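Putative methyltransferase (Porphyromonas gingivalis, PDB 3LL7) probably transfers a methyl group from S-adenosylmethionine to a substrate that has not been established. Local coordinates at residues Arg28-Ser33 with Ala43-Ile48; Ser65-Pro70 with Ile135-Asn140. All coordinates share one frame; numbering follows the deposited sequence. Where two conformers were deposited one is given.

Contact 1 (Arg28-Ser33 with Ala43-Ile48)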
loop_
_atom_site.group_PDB
_atom_site.type_symbol
_atom_site.label_atom_id
_atom_site.label_comp_id
_atom_site.label_asym_id
_atom_site.label_seq_id
_atom_site.Cartn_x
_atom_site.Cartn_y
_atom_site.Cartn_z
ATOM N N ARG A 28 -26.522 -23.747 -6.003
ATOM C CA ARG A 28 -27.736 -23.808 -6.834
ATOM C C ARG A 28 -27.373 -23.742 -8.315
ATOM O O ARG A 28 -27.932 -24.478 -9.122
ATOM C CB ARG A 28 -28.750 -22.727 -6.459
ATOM C CG ARG A 28 -29.996 -22.807 -7.318
ATOM C CD ARG A 28 -31.195 -22.112 -6.724
ATOM N NE ARG A 28 -32.320 -22.226 -7.658
ATOM C CZ ARG A 28 -33.539 -21.735 -7.449
ATOM N NH1 ARG A 28 -33.811 -21.053 -6.349
ATOM N NH2 ARG A 28 -34.481 -21.904 -8.363
ATOM N N ILE A 29 -26.402 -22.896 -8.668
ATOM C CA ILE A 29 -25.901 -22.861 -10.045
ATOM C C ILE A 29 -25.532 -24.267 -10.502
ATOM O O ILE A 29 -25.924 -24.723 -11.578
ATOM C CB ILE A 29 -24.669 -21.939 -10.175
ATOM C CG1 ILE A 29 -25.068 -20.475 -9.938
ATOM C CG2 ILE A 29 -23.986 -22.145 -11.527
ATOM C CD1 ILE A 29 -26.008 -19.870 -10.995
ATOM N N LEU A 30 -24.799 -24.961 -9.640
ATOM C CA LEU A 30 -24.249 -26.270 -9.933
ATOM C C LEU A 30 -25.311 -27.371 -10.096
ATOM O O LEU A 30 -25.317 -28.102 -11.091
ATOM C CB LEU A 30 -23.276 -26.651 -8.798
ATOM C CG LEU A 30 -21.770 -26.461 -8.969
ATOM C CD1 LEU A 30 -21.394 -25.200 -9.745
ATOM C CD2 LEU A 30 -20.961 -26.562 -7.636
ATOM N N LEU A 31 -26.250 -27.456 -9.164
ATOM C CA LEU A 31 -27.220 -28.542 -9.196
ATOM C C LEU A 31 -28.631 -28.030 -9.437
ATOM O O LEU A 31 -29.603 -28.757 -9.234
ATOM C CB LEU A 31 -27.168 -29.361 -7.896
ATOM C CG LEU A 31 -25.806 -29.921 -7.456
ATOM C CD1 LEU A 31 -25.958 -30.774 -6.202
ATOM C CD2 LEU A 31 -25.122 -30.713 -8.575
ATOM N N GLY A 32 -28.743 -26.786 -9.886
ATOM C CA GLY A 32 -30.054 -26.160 -10.032
ATOM C C GLY A 32 -30.516 -25.743 -11.421
ATOM O O GLY A 32 -29.893 -26.057 -12.441
ATOM N N SER A 33 -31.629 -25.009 -11.442
ATOM C CA SER A 33 -32.353 -24.702 -12.669
ATOM C C SER A 33 -31.889 -23.480 -13.447
ATOM O O SER A 33 -32.148 -22.325 -13.075
ATOM C CB SER A 33 -33.835 -24.576 -12.348
ATOM O OG SER A 33 -34.352 -25.872 -12.178
ATOM N N ALA A 43 -17.533 -22.464 -13.649
ATOM C CA ALA A 43 -17.030 -21.138 -14.002
ATOM C C ALA A 43 -18.051 -20.059 -13.603
ATOM O O ALA A 43 -17.669 -19.021 -13.072
ATOM C CB ALA A 43 -16.735 -21.053 -15.515
ATOM N N VAL A 44 -19.339 -20.281 -13.907
ATOM C CA VAL A 44 -20.375 -19.321 -13.511
ATOM C C VAL A 44 -20.488 -19.229 -11.981
ATOM O O VAL A 44 -20.522 -18.128 -11.421
ATOM C CB VAL A 44 -21.770 -19.632 -14.153
ATOM C CG1 VAL A 44 -22.837 -18.697 -13.588
ATOM C CG2 VAL A 44 -21.694 -19.515 -15.705
ATOM N N ALA A 45 -20.546 -20.382 -11.308
ATOM C CA ALA A 45 -20.578 -20.404 -9.843
ATOM C C ALA A 45 -19.397 -19.664 -9.252
ATOM O O ALA A 45 -19.558 -18.926 -8.279
ATOM C CB ALA A 45 -20.625 -21.834 -9.306
ATOM N N THR A 46 -18.220 -19.858 -9.842
ATOM C CA THR A 46 -17.004 -19.194 -9.365
ATOM C C THR A 46 -17.141 -17.670 -9.432
ATOM O O THR A 46 -16.755 -16.989 -8.482
ATOM C CB THR A 46 -15.744 -19.673 -10.126
ATOM O OG1 THR A 46 -15.540 -21.072 -9.880
ATOM C CG2 THR A 46 -14.510 -18.912 -9.691
ATOM N N GLN A 47 -17.660 -17.146 -10.547
ATOM C CA GLN A 47 -17.867 -15.693 -10.700
ATOM C C GLN A 47 -18.864 -15.162 -9.674
ATOM O O GLN A 47 -18.611 -14.135 -9.017
ATOM C CB GLN A 47 -18.325 -15.313 -12.115
ATOM C CG GLN A 47 -17.300 -15.579 -13.203
ATOM C CD GLN A 47 -15.970 -14.884 -12.945
ATOM O OE1 GLN A 47 -15.906 -13.655 -12.939
ATOM N NE2 GLN A 47 -14.906 -15.661 -12.733
ATOM N N ILE A 48 -19.976 -15.877 -9.500
ATOM C CA ILE A 48 -20.951 -15.509 -8.488
ATOM C C ILE A 48 -20.335 -15.556 -7.079
ATOM O O ILE A 48 -20.484 -14.595 -6.322
ATOM C CB ILE A 48 -22.251 -16.354 -8.599
ATOM C CG1 ILE A 48 -22.959 -16.011 -9.916
ATOM C CG2 ILE A 48 -23.158 -16.116 -7.395
ATOM C CD1 ILE A 48 -24.097 -16.968 -10.327
#

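Contact 2 (Ser65-Pro70 with Ile135-Asn140)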
loop_
_atom_site.group_PDB
_atom_site.type_symbol
_atom_site.label_atom_id
_atom_site.label_comp_id
_atom_site.label_asym_id
_atom_site.label_seq_id
_atom_site.Cartn_x
_atom_site.Cartn_y
_atom_site.Cartn_z
ATOM N N SER A 65 -20.170 -4.588 -16.443
ATOM C CA SER A 65 -20.722 -5.748 -17.126
ATOM C C SER A 65 -19.681 -6.428 -18.005
ATOM O O SER A 65 -18.939 -5.783 -18.762
ATOM C CB SER A 65 -21.950 -5.362 -17.972
ATOM O OG SER A 65 -21.583 -5.052 -19.310
ATOM N N SER A 66 -19.626 -7.744 -17.897
ATOM C CA SER A 66 -18.769 -8.500 -18.769
ATOM C C SER A 66 -17.372 -8.691 -18.209
ATOM O O SER A 66 -16.574 -9.381 -18.838
ATOM C CB SER A 66 -18.674 -7.831 -20.147
ATOM O OG SER A 66 -19.163 -8.691 -21.162
ATOM N N LEU A 67 -17.063 -8.080 -17.064
ATOM C CA LEU A 67 -15.745 -8.312 -16.436
ATOM C C LEU A 67 -15.700 -9.735 -15.946
ATOM O O LEU A 67 -16.689 -10.235 -15.377
ATOM C CB LEU A 67 -15.419 -7.362 -15.261
ATOM C CG LEU A 67 -15.015 -5.919 -15.560
ATOM C CD1 LEU A 67 -14.552 -5.277 -14.285
ATOM C CD2 LEU A 67 -13.932 -5.776 -16.648
ATOM N N TYR A 68 -14.566 -10.388 -16.204
ATOM C CA TYR A 68 -14.363 -11.765 -15.834
ATOM C C TYR A 68 -13.127 -11.861 -14.933
ATOM O O TYR A 68 -12.040 -11.455 -15.340
ATOM C CB TYR A 68 -14.157 -12.620 -17.081
ATOM C CG TYR A 68 -13.997 -14.078 -16.767
ATOM C CD1 TYR A 68 -15.097 -14.857 -16.407
ATOM C CD2 TYR A 68 -12.748 -14.683 -16.812
ATOM C CE1 TYR A 68 -14.956 -16.207 -16.101
ATOM C CE2 TYR A 68 -12.592 -16.055 -16.513
ATOM C CZ TYR A 68 -13.703 -16.801 -16.138
ATOM O OH TYR A 68 -13.597 -18.141 -15.832
ATOM N N ILE A 69 -13.302 -12.420 -13.737
ATOM C CA ILE A 69 -12.189 -12.588 -12.775
ATOM C C ILE A 69 -11.499 -13.932 -12.948
ATOM O O ILE A 69 -12.126 -14.966 -12.756
ATOM C CB ILE A 69 -12.680 -12.422 -11.327
ATOM C CG1 ILE A 69 -13.411 -11.086 -11.189
ATOM C CG2 ILE A 69 -11.516 -12.543 -10.316
ATOM C CD1 ILE A 69 -12.577 -9.859 -11.595
ATOM N N PRO A 70 -10.190 -13.920 -13.306
ATOM C CA PRO A 70 -9.590 -15.187 -13.730
ATOM C C PRO A 70 -9.537 -16.201 -12.596
ATOM O O PRO A 70 -9.733 -17.385 -12.841
ATOM C CB PRO A 70 -8.186 -14.796 -14.205
ATOM C CG PRO A 70 -7.890 -13.475 -13.561
ATOM C CD PRO A 70 -9.238 -12.796 -13.350
ATOM N N ILE A 135 -9.258 -5.720 -19.909
ATOM C CA ILE A 135 -8.547 -4.444 -20.131
ATOM C C ILE A 135 -9.294 -3.504 -21.108
ATOM O O ILE A 135 -9.534 -2.336 -20.760
ATOM C CB ILE A 135 -7.017 -4.645 -20.441
ATOM C CG1 ILE A 135 -6.259 -4.995 -19.158
ATOM C CG2 ILE A 135 -6.418 -3.404 -21.127
ATOM C CD1 ILE A 135 -4.795 -5.537 -19.390
ATOM N N PRO A 136 -9.714 -4.001 -22.297
ATOM C CA PRO A 136 -10.459 -3.106 -23.200
ATOM C C PRO A 136 -11.804 -2.592 -22.659
ATOM O O PRO A 136 -12.279 -1.558 -23.119
ATOM C CB PRO A 136 -10.682 -3.961 -24.456
ATOM C CG PRO A 136 -9.638 -4.992 -24.405
ATOM C CD PRO A 136 -9.444 -5.298 -22.940
ATOM N N LEU A 137 -12.409 -3.292 -21.701
ATOM C CA LEU A 137 -13.654 -2.814 -21.084
ATOM C C LEU A 137 -13.407 -1.727 -20.030
ATOM O O LEU A 137 -14.344 -1.059 -19.558
ATOM C CB LEU A 137 -14.412 -3.986 -20.465
ATOM C CG LEU A 137 -14.670 -5.135 -21.448
ATOM C CD1 LEU A 137 -15.163 -6.350 -20.727
ATOM C CD2 LEU A 137 -15.656 -4.694 -22.532
ATOM N N LEU A 138 -12.147 -1.572 -19.631
ATOM C CA LEU A 138 -11.803 -0.653 -18.556
ATOM C C LEU A 138 -11.071 0.603 -19.015
ATOM O O LEU A 138 -10.949 1.554 -18.248
ATOM C CB LEU A 138 -10.970 -1.369 -17.489
ATOM C CG LEU A 138 -11.703 -2.443 -16.674
ATOM C CD1 LEU A 138 -10.744 -3.560 -16.235
ATOM C CD2 LEU A 138 -12.461 -1.831 -15.486
ATOM N N LEU A 139 -10.570 0.598 -20.245
ATOM C CA LEU A 139 -9.797 1.730 -20.734
ATOM C C LEU A 139 -10.724 2.806 -21.272
ATOM O O LEU A 139 -11.719 2.479 -21.926
ATOM C CB LEU A 139 -8.849 1.315 -21.854
ATOM C CG LEU A 139 -7.691 0.340 -21.632
ATOM C CD1 LEU A 139 -7.290 -0.185 -23.005
ATOM C CD2 LEU A 139 -6.523 0.978 -20.955
ATOM N N ASN A 140 -10.377 4.073 -21.009
ATOM C CA ASN A 140 -11.038 5.234 -21.610
ATOM C C ASN A 140 -10.905 5.173 -23.131
ATOM O O ASN A 140 -10.208 4.299 -23.661
ATOM C CB ASN A 140 -10.439 6.555 -21.073
ATOM C CG ASN A 140 -10.254 6.557 -19.552
ATOM O OD1 ASN A 140 -10.900 5.790 -18.829
ATOM N ND2 ASN A 140 -9.356 7.416 -19.063
#

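Contact 1 (Arg28-Ser33 with Ala43-Ile48)
Within these two segments the shortest polar bond is Ile48 N to Val44 O, 3.0 Å, an i to i+4 helical bond; the turn it closes sets Val44, Ala45 and Ile48 on the side of helix 38-57 facing Ile29. Across the interface the side chains meet by apolar packing, with about 180 Å² buried over both sides. Ile29 carries most of it by dividing its two branches. Ile29 CG2 lies anti to the backbone N and sits 3.9 Å from Ala45 N and 4.0 Å from Ala45 CB, with Val44 CG1 at its margin, 4.2 Å away. The longer branch, CG1 with CD1, leads away from the carbonyl carbon (chi1 -67°) and meets Ile48 tip to tip, the two CD1 methyls of Ile29 and Ile48 being 3.5 Å apart. Leu30 adds a second touch from beside: its CD1 presses on Ala45 CB at 3.5 Å, tighter than usual van der Waals contact, with chi1 turned to -99°, off a staggered position. The small methyl of Ala45 lets the backbones come near, Ile29 CA to Ala45 CA being 5.9 Å. Arg41 NH1 of helix 38-57 donates a hydrogen bond to Leu30 O. Tyr21 and Gln24 also touch Ile29, while helix 8-20 packs Ile14 and Trp17 on Val44, making a three-helix cluster within the N-terminal domain.

Contact 2 (Ser65-Pro70 with Ile135-Asn140)
Leu67 lays its CD2 methyl across the end of Leu138, and the two side chains cross at about a right angle. The evidence for the overlap is a pair of near-equal distances, Leu67 CD2 lying 3.9 Å from Leu138 CD1 and 4.0 Å from Leu138 CG. The same methyl approaches the neighbouring residue more loosely, with Leu67 CD2 and Leu137 CB 4.2 Å apart. Leu67 starts off to one side of the helix, and its CG, placed beside the backbone N (chi1 -76°), turns the branch toward it. Leu137 works the other way: its CB points at the loop, and its CD1 comes 3.8 Å from Ser66 O and near Ser66 CB. The serine was modelled in two conformers, so both of these touches are less certain.

The loop is held by polar bonds from the preceding turn of the helix. Ser66 O accepts from His133 NE2 and Tyr68 O from Asn134 ND2; these two bonds bracket Leu67 and hold the loop beside the helix, consistent with its CD2 meeting Leu138. The helix itself is weakly bonded here and kinked at Pro136, whose N has no bond to the turn before. Leu138 N bonds to Ile135 O at 2.9 Å, an i to i+3 bond, with a weak one from Leu139 N to the same oxygen. Leu138 also packs on Ile109 of helix 106-112 and on Ile64, while Leu137 remains exposed. Helix 125-138 is the connection of a beta-alpha-beta crossover between the parallel strands 117-122 and 144-149, and the sheet's order and its antiparallel strand 236-244 are consistent with the Rossmann-like fold of class I methyltransferases.

Overall arrangement
Contact 1 lies among the N-terminal helices, its centre about 34 Å from the chain centre, whereas contact 2 lies closer in, about 23 Å from it; the two centres are about 21 Å apart. They follow one another along the chain, and residues 43-48 and 65-70 are in direct touch. Gln47 NE2 is 2.9 Å from Ile69 O, a probable hydrogen bond, and Tyr68 CE1 packs 3.4 Å from the same nitrogen. Helix 38-57 therefore faces Ile29 on one side and the 65-70 loop through Gln47, and that loop in turn meets helix 125-138, so the N-terminal helices meet the sheet-bearing, probable methyltransferase fold through the 65-70 loop.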